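Outer membrane protein YopM (Yersinia pestis, PDB 1JL5) is a secreted leucine-rich-repeat effector that probably alters host cell physiology and promotes bacterial survival in host tissues. Local coordinates at residues P317-L322 against P337-L342; S278-D283 against N298-N303; S102-P107 against N120-A125; K124-L129 against N141-L146. All blocks are in the same frame, centred on the assembly; numbering follows the deposited sequence.

Contact 1: residues P317-L322 against P337-L342; sequences PSLEEL and PRLERL
Glu-320 meets Arg-338 through a salt bridge, OE2 to NH1 at 3.0 Å. OE2 lies in the guanidinium plane, whereas NH1 stands above the carboxylate plane, the two planes being 84° apart. The bent arginine chain also carries its guanidinium under Ser-318 O, which sits over one face. Beside this pair, Glu-320 OE2 and Glu-340 OE2 approach to 2.7 Å; two acceptors this close suggest, without proving, that one carboxyl carries a proton, while Arg-338 probably offsets charge on Glu-320. On the strands, Glu-321 OE2 forms a second salt bridge with Arg-341 NH1 at 2.7 Å, the side chains running alongside with their planes only 27° apart. Glu-321 extends from a CG trans to the backbone N (chi1 179°), which lays its carboxylate alongside the arginine. The backbone holds these groups: Glu-320 O takes both Glu-340 N and Arg-341 N at 2.6 Å, and Leu-322 N returns to Arg-341 O at 2.7 Å, a parallel ladder. On the other face Leu-322 CB rests on Leu-339 CD1 (3.8 Å), within the leucine core. Arg-338 NH1 also bonds Asn-80 O of the second subunit. Strand 301-303 flanks the pair: Tyr-300, just before it, bonds the backbones of Glu-320 and Glu-321, and Leu-302 packs against Leu-319 and Leu-322.

Contact 2: residues S278-D283 against N298-N303; sequences SLTFLD and NLYYLN
Thr-280 O is gripped by two backbone donors, Tyr-300 N at 2.6 Å and Tyr-301 N at 2.7 Å; the second comes nearly straight down the carbonyl bond, the first well off to its side. This forked acceptor starts a parallel ladder that continues through Leu-282 N to Tyr-301 O and Asn-303 N to Leu-282 O, both 2.8 Å. Above the strands, the Phe-281 and Tyr-301 rings form an offset stack, with centroids 4.3 Å apart and planes at 15°. CD2 of the tyrosine lies over the rim of the phenylalanine ring, both side chains being swung trans to the backbone N (chi1 177° for Phe-281). Farther along the same face, the Asp-283 carboxylate stacks on the Asn-303 amide. Asn-303 ND2 donates to Tyr-301 OH at 2.9 Å, and a water joins that hydroxyl to Asp-283 OD2, so the phenol end is fixed from two quarters. Asp-283 OD1 and Asn-303 OD1 turn to Ser-285 and Ser-305. The opposite face is leucine core, where Leu-282 CB meets Leu-299 CD1 (3.6 Å). This pair of leucine-rich-repeat strands lies between strand 261-263, where Phe-281 packs on Ala-261 and Leu-282 on Leu-262, and strand 321-323, where Tyr-301 touches Glu-321.

Contact 3: residues S102-P107 against N120-A125; sequences SLTELP and NNNLKA
Leu-103 and Asn-121 lie alongside each other in successive leucine-rich repeats, where the chain leaves the strand and turns; the asparagine belongs to the ladder usual in this fold, in contact with Asn-101 and Asn-141 in the turns before and after. Among the polar contacts, Leu-103 N donates to Asn-121 OD1 at 3.1 Å, with an N-H...O angle of 155°, although that oxygen is crowded in the model and its position less certain. The Asn-121 side chain runs in the same direction as that of Leu-103. Its ND2 turns to the carbonyls of Ala-98 and Val-118, so the amide ties together the chain just beyond two neighbouring strands, 95-97 and 115-117. The backbone contact between Asn-122 N and Leu-103 O is doubtful, since the atoms around it are too tightly placed. A sounder weak contact is Thr-104 CA to Asn-122 O at 3.3 Å, nearly straight with 162° at the hydrogen.

Apolar packing falls to Leu-123. Its CG points trans to the carbonyl carbon (chi1 -60°), which sends the branches into the previous repeat: CD1 touches Leu-106 CG at 3.7 Å, with the side chains crossing at about a right angle, and CD2 lies 3.9 Å from Leu-103 CB. Outside this core, Thr-104 CG2 rests on Asn-122 CB at 3.7 Å, and Asn-122 OD1 has a weak hydrogen bond to Asn-358 ND2 of the second subunit. The two loops are finally bridged by one water, which receives Ala-125 N at 2.7 Å and lies 2.6 Å from Thr-104 O.

Contact 4: residues K124-L129 against N141-L146; sequences KALSDL and NQLEKL
Lys-124 and Glu-144 extend in the same direction, side by side, and end in a salt bridge with NZ 3.0 Å from OE2. Both chains are bent: the lysine turns at chi3 (63°) and the glutamate at chi2 (-117°), which brings the carboxylate oxygen against CE as well as the ammonium group. The pair sits on the exposed side of the loops, so the bridge is probably softened by solvent. Gln-142 approaches differently. Its side chain crosses the lysine at a slant, with CB 3.8 Å from Lys-124 CG, while its backbone O receives a weak C-H contact from Lys-124 CA at 3.2 Å.

Inward, Leu-126 sits against two leucines of the next repeat in two distinct attitudes. It lies at a slant to Leu-143, CG meeting CD2 at 3.8 Å, but lies alongside Leu-146, pointing the same way, with CD1 3.8 Å from CD2. Leu-143 CD2 also touches Ala-125 N. One direct hydrogen bond ties the two backbones: Glu-144 N donates to Lys-124 O at 3.1 Å, fairly straight at the hydrogen (165°) though the donor stands out of the carbonyl plane. Farther on, where the chains diverge, a water takes Leu-126 N at 2.7 Å and donates a proton to Lys-145 O, continuing the link. These loops of neighbouring leucine-rich repeats flank strand 135-137: Leu-126 and Leu-129 pack on Leu-136 of that strand, and Asn-141 ND2 bonds the carbonyls of Val-118 and Val-138, just beyond strands 115-117 and 135-137.

Overall arrangement
From the N terminus, contact 3 comes first, closing a loop that holds strand 115-117. Contact 4 begins on Lys-124 and Ala-125, where contact 3 ends, and closes the next loop round strand 135-137; the two overlap by these residues and touch through Leu-123 with Asn-141 and Gln-142. After a long run of repeats, contact 2 and then contact 1 close in series, with no nesting. They are neighbours through strands 301-303 and 321-323, just before which Tyr-300 O lies 2.7 Å from Glu-320 N. Centres of contacts 2 and 3 are about 40 Å apart, on opposite sides of the chain's centre. Contacts 3 and 4 join loops, whereas 1 and 2 join strands; contacts 1, 2 and 3 also meet the second subunit.

Contact 1: residues P317-L322 against P337-L342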
# COMPACT_ATOMS: atom_id res chain seq x y z
N PRO A 317 31.45 2.71 -6.38
CA PRO A 317 30.98 3.08 -7.72
C PRO A 317 30.17 1.98 -8.38
O PRO A 317 29.48 2.21 -9.37
CB PRO A 317 32.28 3.40 -8.46
CG PRO A 317 33.30 2.55 -7.76
CD PRO A 317 32.92 2.74 -6.31
N SER A 318 30.24 0.78 -7.83
CA SER A 318 29.50 -0.36 -8.37
C SER A 318 28.03 -0.33 -7.95
O SER A 318 27.19 -0.99 -8.55
CB SER A 318 30.12 -1.64 -7.84
OG SER A 318 30.17 -1.59 -6.43
N LEU A 319 27.75 0.44 -6.91
CA LEU A 319 26.41 0.52 -6.37
C LEU A 319 25.36 0.90 -7.38
O LEU A 319 25.41 1.97 -7.98
CB LEU A 319 26.37 1.49 -5.19
CG LEU A 319 25.19 1.23 -4.26
CD1 LEU A 319 25.29 -0.18 -3.70
CD2 LEU A 319 25.20 2.25 -3.14
N GLU A 320 24.39 0.02 -7.55
CA GLU A 320 23.31 0.28 -8.48
C GLU A 320 22.04 0.61 -7.73
O GLU A 320 21.22 1.39 -8.18
CB GLU A 320 23.12 -0.92 -9.38
CG GLU A 320 24.30 -1.09 -10.30
CD GLU A 320 24.12 -2.23 -11.24
OE1 GLU A 320 23.94 -3.36 -10.76
OE2 GLU A 320 24.15 -1.98 -12.46
N GLU A 321 21.87 -0.01 -6.58
CA GLU A 321 20.69 0.29 -5.81
C GLU A 321 21.06 0.63 -4.39
O GLU A 321 21.75 -0.14 -3.71
CB GLU A 321 19.69 -0.86 -5.81
CG GLU A 321 18.47 -0.52 -4.96
CD GLU A 321 17.30 -1.44 -5.21
OE1 GLU A 321 17.42 -2.37 -6.04
OE2 GLU A 321 16.25 -1.23 -4.56
N LEU A 322 20.64 1.80 -3.98
CA LEU A 322 20.89 2.24 -2.64
C LEU A 322 19.56 2.52 -2.00
O LEU A 322 18.82 3.40 -2.43
CB LEU A 322 21.72 3.52 -2.62
CG LEU A 322 21.92 4.07 -1.21
CD1 LEU A 322 22.70 3.05 -0.39
CD2 LEU A 322 22.65 5.40 -1.27
N PRO A 337 28.01 6.94 -10.06
CA PRO A 337 27.40 7.09 -11.38
C PRO A 337 26.68 5.84 -11.88
O PRO A 337 25.86 5.92 -12.78
CB PRO A 337 28.58 7.51 -12.27
CG PRO A 337 29.80 7.13 -11.48
CD PRO A 337 29.40 7.42 -10.07
N ARG A 338 26.97 4.70 -11.28
CA ARG A 338 26.31 3.47 -11.69
C ARG A 338 24.96 3.33 -10.99
O ARG A 338 24.13 2.52 -11.39
CB ARG A 338 27.17 2.25 -11.35
CG ARG A 338 27.47 1.39 -12.55
CD ARG A 338 27.03 -0.05 -12.37
NE ARG A 338 28.18 -0.92 -12.25
CZ ARG A 338 28.13 -2.25 -12.28
NH1 ARG A 338 26.97 -2.88 -12.42
NH2 ARG A 338 29.25 -2.94 -12.17
N LEU A 339 24.74 4.14 -9.96
CA LEU A 339 23.49 4.07 -9.20
C LEU A 339 22.26 4.16 -10.09
O LEU A 339 22.05 5.15 -10.78
CB LEU A 339 23.43 5.18 -8.15
CG LEU A 339 22.37 4.93 -7.08
CD1 LEU A 339 22.74 3.66 -6.32
CD2 LEU A 339 22.28 6.11 -6.14
N GLU A 340 21.45 3.12 -10.06
CA GLU A 340 20.23 3.10 -10.85
C GLU A 340 19.01 3.31 -9.99
O GLU A 340 18.01 3.87 -10.43
CB GLU A 340 20.11 1.78 -11.57
CG GLU A 340 21.05 1.62 -12.69
CD GLU A 340 20.98 0.24 -13.24
OE1 GLU A 340 19.89 -0.16 -13.75
OE2 GLU A 340 22.01 -0.47 -13.15
N ARG A 341 19.09 2.85 -8.75
CA ARG A 341 17.97 2.99 -7.85
C ARG A 341 18.40 3.66 -6.57
O ARG A 341 19.28 3.17 -5.86
CB ARG A 341 17.39 1.61 -7.54
CG ARG A 341 16.70 0.95 -8.72
CD ARG A 341 16.68 -0.56 -8.55
NE ARG A 341 15.35 -1.14 -8.71
CZ ARG A 341 14.41 -1.13 -7.76
NH1 ARG A 341 14.64 -0.57 -6.57
NH2 ARG A 341 13.22 -1.68 -8.00
N LEU A 342 17.81 4.81 -6.30
CA LEU A 342 18.11 5.52 -5.08
C LEU A 342 16.83 5.65 -4.28
O LEU A 342 15.89 6.34 -4.68
CB LEU A 342 18.67 6.91 -5.37
CG LEU A 342 18.90 7.72 -4.08
CD1 LEU A 342 19.77 6.94 -3.12
CD2 LEU A 342 19.54 9.06 -4.42

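Contact 2: residues S278-D283 against N298-N303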
# COMPACT_ATOMS: atom_id res chain seq x y z
N SER A 278 33.42 -9.59 -2.22
CA SER A 278 32.57 -10.29 -3.16
C SER A 278 31.12 -9.90 -2.91
O SER A 278 30.24 -10.22 -3.70
CB SER A 278 32.73 -11.79 -2.96
OG SER A 278 32.67 -12.10 -1.58
N LEU A 279 30.88 -9.20 -1.81
CA LEU A 279 29.52 -8.80 -1.46
C LEU A 279 28.96 -7.79 -2.44
O LEU A 279 29.46 -6.66 -2.55
CB LEU A 279 29.49 -8.22 -0.04
CG LEU A 279 28.13 -8.24 0.64
CD1 LEU A 279 27.66 -9.69 0.78
CD2 LEU A 279 28.22 -7.57 2.00
N THR A 280 27.92 -8.19 -3.15
CA THR A 280 27.29 -7.33 -4.13
C THR A 280 25.88 -6.99 -3.68
O THR A 280 25.28 -6.02 -4.14
CB THR A 280 27.18 -8.03 -5.47
OG1 THR A 280 26.49 -9.27 -5.29
CG2 THR A 280 28.57 -8.32 -6.03
N PHE A 281 25.35 -7.79 -2.77
CA PHE A 281 24.01 -7.58 -2.26
C PHE A 281 24.06 -7.54 -0.75
O PHE A 281 24.41 -8.52 -0.09
CB PHE A 281 23.09 -8.71 -2.73
CG PHE A 281 21.70 -8.62 -2.19
CD1 PHE A 281 21.43 -8.90 -0.86
CD2 PHE A 281 20.65 -8.23 -3.02
CE1 PHE A 281 20.14 -8.79 -0.35
CE2 PHE A 281 19.35 -8.12 -2.52
CZ PHE A 281 19.10 -8.40 -1.18
N LEU A 282 23.70 -6.40 -0.20
CA LEU A 282 23.71 -6.25 1.23
C LEU A 282 22.43 -5.63 1.74
O LEU A 282 22.08 -4.51 1.40
CB LEU A 282 24.89 -5.38 1.65
CG LEU A 282 25.04 -5.12 3.15
CD1 LEU A 282 25.21 -6.43 3.90
CD2 LEU A 282 26.23 -4.21 3.38
N ASP A 283 21.72 -6.38 2.56
CA ASP A 283 20.50 -5.85 3.13
C ASP A 283 20.69 -5.88 4.62
O ASP A 283 20.67 -6.94 5.24
CB ASP A 283 19.29 -6.68 2.75
CG ASP A 283 18.00 -6.02 3.20
OD1 ASP A 283 18.02 -5.32 4.23
OD2 ASP A 283 16.97 -6.20 2.53
N ASN A 298 32.39 -3.71 -4.46
CA ASN A 298 31.62 -4.20 -5.60
C ASN A 298 30.15 -4.35 -5.27
O ASN A 298 29.42 -5.06 -5.96
CB ASN A 298 32.18 -5.55 -6.05
CG ASN A 298 33.68 -5.52 -6.18
OD1 ASN A 298 34.23 -4.70 -6.92
ND2 ASN A 298 34.36 -6.41 -5.46
N LEU A 299 29.72 -3.69 -4.21
CA LEU A 299 28.33 -3.77 -3.81
C LEU A 299 27.43 -3.20 -4.90
O LEU A 299 27.66 -2.10 -5.38
CB LEU A 299 28.11 -2.99 -2.51
CG LEU A 299 26.85 -3.33 -1.73
CD1 LEU A 299 26.98 -4.74 -1.16
CD2 LEU A 299 26.66 -2.32 -0.61
N TYR A 300 26.43 -3.97 -5.31
CA TYR A 300 25.50 -3.50 -6.33
C TYR A 300 24.26 -3.00 -5.62
O TYR A 300 23.64 -2.01 -6.00
CB TYR A 300 25.04 -4.62 -7.25
CG TYR A 300 26.08 -5.17 -8.19
CD1 TYR A 300 26.93 -4.32 -8.90
CD2 TYR A 300 26.16 -6.54 -8.43
CE1 TYR A 300 27.83 -4.83 -9.82
CE2 TYR A 300 27.05 -7.06 -9.34
CZ TYR A 300 27.89 -6.20 -10.04
OH TYR A 300 28.77 -6.72 -10.94
N TYR A 301 23.90 -3.72 -4.57
CA TYR A 301 22.70 -3.41 -3.83
C TYR A 301 22.92 -3.24 -2.35
O TYR A 301 23.50 -4.08 -1.68
CB TYR A 301 21.70 -4.54 -4.04
CG TYR A 301 20.44 -4.44 -3.22
CD1 TYR A 301 19.31 -3.78 -3.70
CD2 TYR A 301 20.36 -5.05 -1.97
CE1 TYR A 301 18.14 -3.74 -2.96
CE2 TYR A 301 19.19 -5.01 -1.22
CZ TYR A 301 18.08 -4.36 -1.72
OH TYR A 301 16.91 -4.35 -1.00
N LEU A 302 22.45 -2.12 -1.85
CA LEU A 302 22.55 -1.86 -0.45
C LEU A 302 21.19 -1.42 0.03
O LEU A 302 20.62 -0.44 -0.46
CB LEU A 302 23.56 -0.76 -0.14
CG LEU A 302 23.49 -0.35 1.33
CD1 LEU A 302 23.75 -1.55 2.23
CD2 LEU A 302 24.49 0.75 1.62
N ASN A 303 20.64 -2.20 0.94
CA ASN A 303 19.39 -1.83 1.53
C ASN A 303 19.76 -1.67 2.99
O ASN A 303 20.06 -2.66 3.68
CB ASN A 303 18.34 -2.93 1.38
CG ASN A 303 16.98 -2.47 1.85
OD1 ASN A 303 16.87 -1.50 2.60
ND2 ASN A 303 15.94 -3.18 1.43
O HOH W 1 16.69 -6.84 0.13

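Contact 3: residues S102-P107 against N120-A125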
# COMPACT_ATOMS: atom_id res chain seq x y z
N SER A 102 -5.04 -31.56 -4.12
CA SER A 102 -5.50 -31.64 -2.75
C SER A 102 -5.11 -32.99 -2.19
O SER A 102 -5.82 -33.56 -1.36
CB SER A 102 -7.02 -31.50 -2.68
OG SER A 102 -7.41 -30.24 -3.19
N LEU A 103 -3.98 -33.50 -2.66
CA LEU A 103 -3.51 -34.79 -2.22
C LEU A 103 -3.27 -34.79 -0.72
O LEU A 103 -2.54 -33.95 -0.21
CB LEU A 103 -2.22 -35.15 -2.95
CG LEU A 103 -2.33 -35.18 -4.47
CD1 LEU A 103 -0.98 -35.48 -5.07
CD2 LEU A 103 -3.36 -36.23 -4.89
N THR A 104 -3.90 -35.72 -0.02
CA THR A 104 -3.71 -35.82 1.41
C THR A 104 -2.88 -37.07 1.61
O THR A 104 -2.33 -37.31 2.68
CB THR A 104 -5.05 -35.99 2.14
OG1 THR A 104 -5.71 -37.17 1.65
CG2 THR A 104 -5.94 -34.78 1.91
N GLU A 105 -2.79 -37.84 0.54
CA GLU A 105 -2.05 -39.09 0.56
C GLU A 105 -1.45 -39.25 -0.82
O GLU A 105 -1.94 -38.69 -1.79
CB GLU A 105 -3.02 -40.24 0.84
CG GLU A 105 -2.46 -41.36 1.68
CD GLU A 105 -2.12 -40.92 3.09
OE1 GLU A 105 -1.14 -40.17 3.26
OE2 GLU A 105 -2.85 -41.32 4.03
N LEU A 106 -0.37 -40.01 -0.92
CA LEU A 106 0.24 -40.25 -2.21
C LEU A 106 0.11 -41.73 -2.52
O LEU A 106 0.20 -42.57 -1.63
CB LEU A 106 1.72 -39.87 -2.19
CG LEU A 106 2.08 -38.39 -2.21
CD1 LEU A 106 3.59 -38.24 -2.22
CD2 LEU A 106 1.48 -37.73 -3.44
N PRO A 107 -0.15 -42.06 -3.78
CA PRO A 107 -0.27 -43.48 -4.10
C PRO A 107 1.14 -44.03 -3.91
O PRO A 107 2.10 -43.27 -3.81
CB PRO A 107 -0.68 -43.47 -5.56
CG PRO A 107 0.02 -42.24 -6.09
CD PRO A 107 -0.24 -41.24 -5.00
N ASN A 120 2.28 -28.07 -2.74
CA ASN A 120 0.93 -27.55 -2.77
C ASN A 120 -0.12 -28.64 -2.84
O ASN A 120 -0.86 -28.78 -3.80
CB ASN A 120 0.79 -26.59 -3.94
CG ASN A 120 1.67 -25.38 -3.79
OD1 ASN A 120 1.39 -24.49 -2.99
ND2 ASN A 120 2.77 -25.34 -4.54
N ASN A 121 -0.14 -29.43 -1.78
CA ASN A 121 -1.10 -30.50 -1.63
C ASN A 121 -1.41 -30.50 -0.16
O ASN A 121 -1.00 -29.59 0.55
CB ASN A 121 -0.50 -31.83 -2.08
CG ASN A 121 -0.59 -32.00 -3.58
OD1 ASN A 121 -1.68 -32.06 -4.13
ND2 ASN A 121 0.56 -32.07 -4.25
N ASN A 122 -2.13 -31.51 0.30
CA ASN A 122 -2.51 -31.59 1.70
C ASN A 122 -1.87 -32.79 2.35
O ASN A 122 -2.43 -33.40 3.25
CB ASN A 122 -4.03 -31.67 1.80
CG ASN A 122 -4.72 -30.49 1.15
OD1 ASN A 122 -5.88 -30.57 0.75
ND2 ASN A 122 -4.01 -29.38 1.05
N LEU A 123 -0.68 -33.13 1.88
CA LEU A 123 0.04 -34.28 2.41
C LEU A 123 0.45 -34.02 3.85
O LEU A 123 1.10 -33.02 4.14
CB LEU A 123 1.27 -34.56 1.56
CG LEU A 123 0.99 -34.89 0.09
CD1 LEU A 123 2.30 -35.07 -0.65
CD2 LEU A 123 0.14 -36.15 0.01
N LYS A 124 0.07 -34.91 4.74
CA LYS A 124 0.42 -34.76 6.15
C LYS A 124 1.57 -35.70 6.46
O LYS A 124 2.24 -35.57 7.48
CB LYS A 124 -0.77 -35.08 7.05
CG LYS A 124 -1.93 -34.10 6.89
CD LYS A 124 -2.92 -34.21 8.04
CE LYS A 124 -2.27 -33.83 9.37
NZ LYS A 124 -3.23 -33.86 10.52
N ALA A 125 1.79 -36.65 5.56
CA ALA A 125 2.86 -37.62 5.75
C ALA A 125 3.32 -38.15 4.41
O ALA A 125 2.62 -38.05 3.40
CB ALA A 125 2.40 -38.76 6.63
O HOH W 2 -0.11 -37.76 3.94

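Contact 4: residues K124-L129 against N141-L146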
# COMPACT_ATOMS: atom_id res chain seq x y z
N LYS A 124 0.07 -34.91 4.74
CA LYS A 124 0.42 -34.76 6.15
C LYS A 124 1.57 -35.70 6.46
O LYS A 124 2.24 -35.57 7.48
CB LYS A 124 -0.77 -35.08 7.05
CG LYS A 124 -1.93 -34.10 6.89
CD LYS A 124 -2.92 -34.21 8.04
CE LYS A 124 -2.27 -33.83 9.37
NZ LYS A 124 -3.23 -33.86 10.52
N ALA A 125 1.79 -36.65 5.56
CA ALA A 125 2.86 -37.62 5.75
C ALA A 125 3.32 -38.15 4.41
O ALA A 125 2.62 -38.05 3.40
CB ALA A 125 2.40 -38.76 6.63
N LEU A 126 4.52 -38.72 4.40
CA LEU A 126 5.09 -39.30 3.20
C LEU A 126 5.55 -40.69 3.58
O LEU A 126 6.08 -40.89 4.67
CB LEU A 126 6.31 -38.51 2.72
CG LEU A 126 6.15 -37.10 2.18
CD1 LEU A 126 7.54 -36.54 1.88
CD2 LEU A 126 5.30 -37.12 0.92
N SER A 127 5.33 -41.65 2.70
CA SER A 127 5.78 -42.99 2.98
C SER A 127 7.27 -42.92 2.77
O SER A 127 7.77 -41.94 2.20
CB SER A 127 5.15 -43.97 1.99
OG SER A 127 3.75 -44.01 2.17
N ASP A 128 8.00 -43.92 3.23
CA ASP A 128 9.44 -43.92 3.04
C ASP A 128 9.69 -43.64 1.58
O ASP A 128 9.02 -44.18 0.71
CB ASP A 128 10.03 -45.25 3.47
CG ASP A 128 9.80 -45.53 4.93
OD1 ASP A 128 9.77 -44.56 5.70
OD2 ASP A 128 9.66 -46.72 5.30
N LEU A 129 10.66 -42.77 1.32
CA LEU A 129 10.99 -42.37 -0.03
C LEU A 129 11.43 -43.49 -0.95
O LEU A 129 12.04 -44.47 -0.52
CB LEU A 129 12.08 -41.30 -0.01
CG LEU A 129 11.78 -40.08 0.86
CD1 LEU A 129 12.94 -39.10 0.74
CD2 LEU A 129 10.47 -39.43 0.40
N ASN A 141 2.61 -28.28 1.97
CA ASN A 141 1.80 -29.43 2.30
C ASN A 141 1.57 -29.32 3.78
O ASN A 141 1.75 -28.25 4.36
CB ASN A 141 2.53 -30.72 1.93
CG ASN A 141 2.25 -31.13 0.50
OD1 ASN A 141 1.16 -31.60 0.19
ND2 ASN A 141 3.23 -30.94 -0.38
N GLN A 142 1.16 -30.41 4.41
CA GLN A 142 0.90 -30.39 5.83
C GLN A 142 1.74 -31.46 6.49
O GLN A 142 1.33 -32.05 7.48
CB GLN A 142 -0.58 -30.63 6.08
CG GLN A 142 -1.46 -29.52 5.57
CD GLN A 142 -2.92 -29.92 5.49
OE1 GLN A 142 -3.49 -30.42 6.45
NE2 GLN A 142 -3.52 -29.71 4.32
N LEU A 143 2.91 -31.69 5.92
CA LEU A 143 3.80 -32.70 6.46
C LEU A 143 4.13 -32.36 7.90
O LEU A 143 4.63 -31.28 8.20
CB LEU A 143 5.08 -32.77 5.63
CG LEU A 143 4.84 -33.13 4.16
CD1 LEU A 143 6.17 -33.18 3.44
CD2 LEU A 143 4.12 -34.47 4.06
N GLU A 144 3.80 -33.29 8.79
CA GLU A 144 4.05 -33.10 10.21
C GLU A 144 5.44 -33.62 10.48
O GLU A 144 6.12 -33.19 11.41
CB GLU A 144 3.03 -33.90 11.02
CG GLU A 144 1.63 -33.81 10.46
CD GLU A 144 0.67 -33.15 11.41
OE1 GLU A 144 0.98 -32.04 11.90
OE2 GLU A 144 -0.41 -33.73 11.66
N LYS A 145 5.85 -34.58 9.66
CA LYS A 145 7.16 -35.18 9.77
C LYS A 145 7.53 -35.73 8.42
O LYS A 145 6.68 -35.91 7.56
CB LYS A 145 7.15 -36.30 10.82
CG LYS A 145 6.10 -37.37 10.59
CD LYS A 145 6.01 -38.32 11.78
CE LYS A 145 4.85 -39.31 11.62
NZ LYS A 145 4.70 -40.22 12.80
N LEU A 146 8.82 -35.96 8.22
CA LEU A 146 9.29 -36.50 6.97
C LEU A 146 9.78 -37.90 7.22
O LEU A 146 10.17 -38.24 8.33
CB LEU A 146 10.46 -35.66 6.44
CG LEU A 146 10.14 -34.29 5.84
CD1 LEU A 146 11.45 -33.58 5.52
CD2 LEU A 146 9.30 -34.45 4.58
O HOH W 3 6.30 -38.27 6.41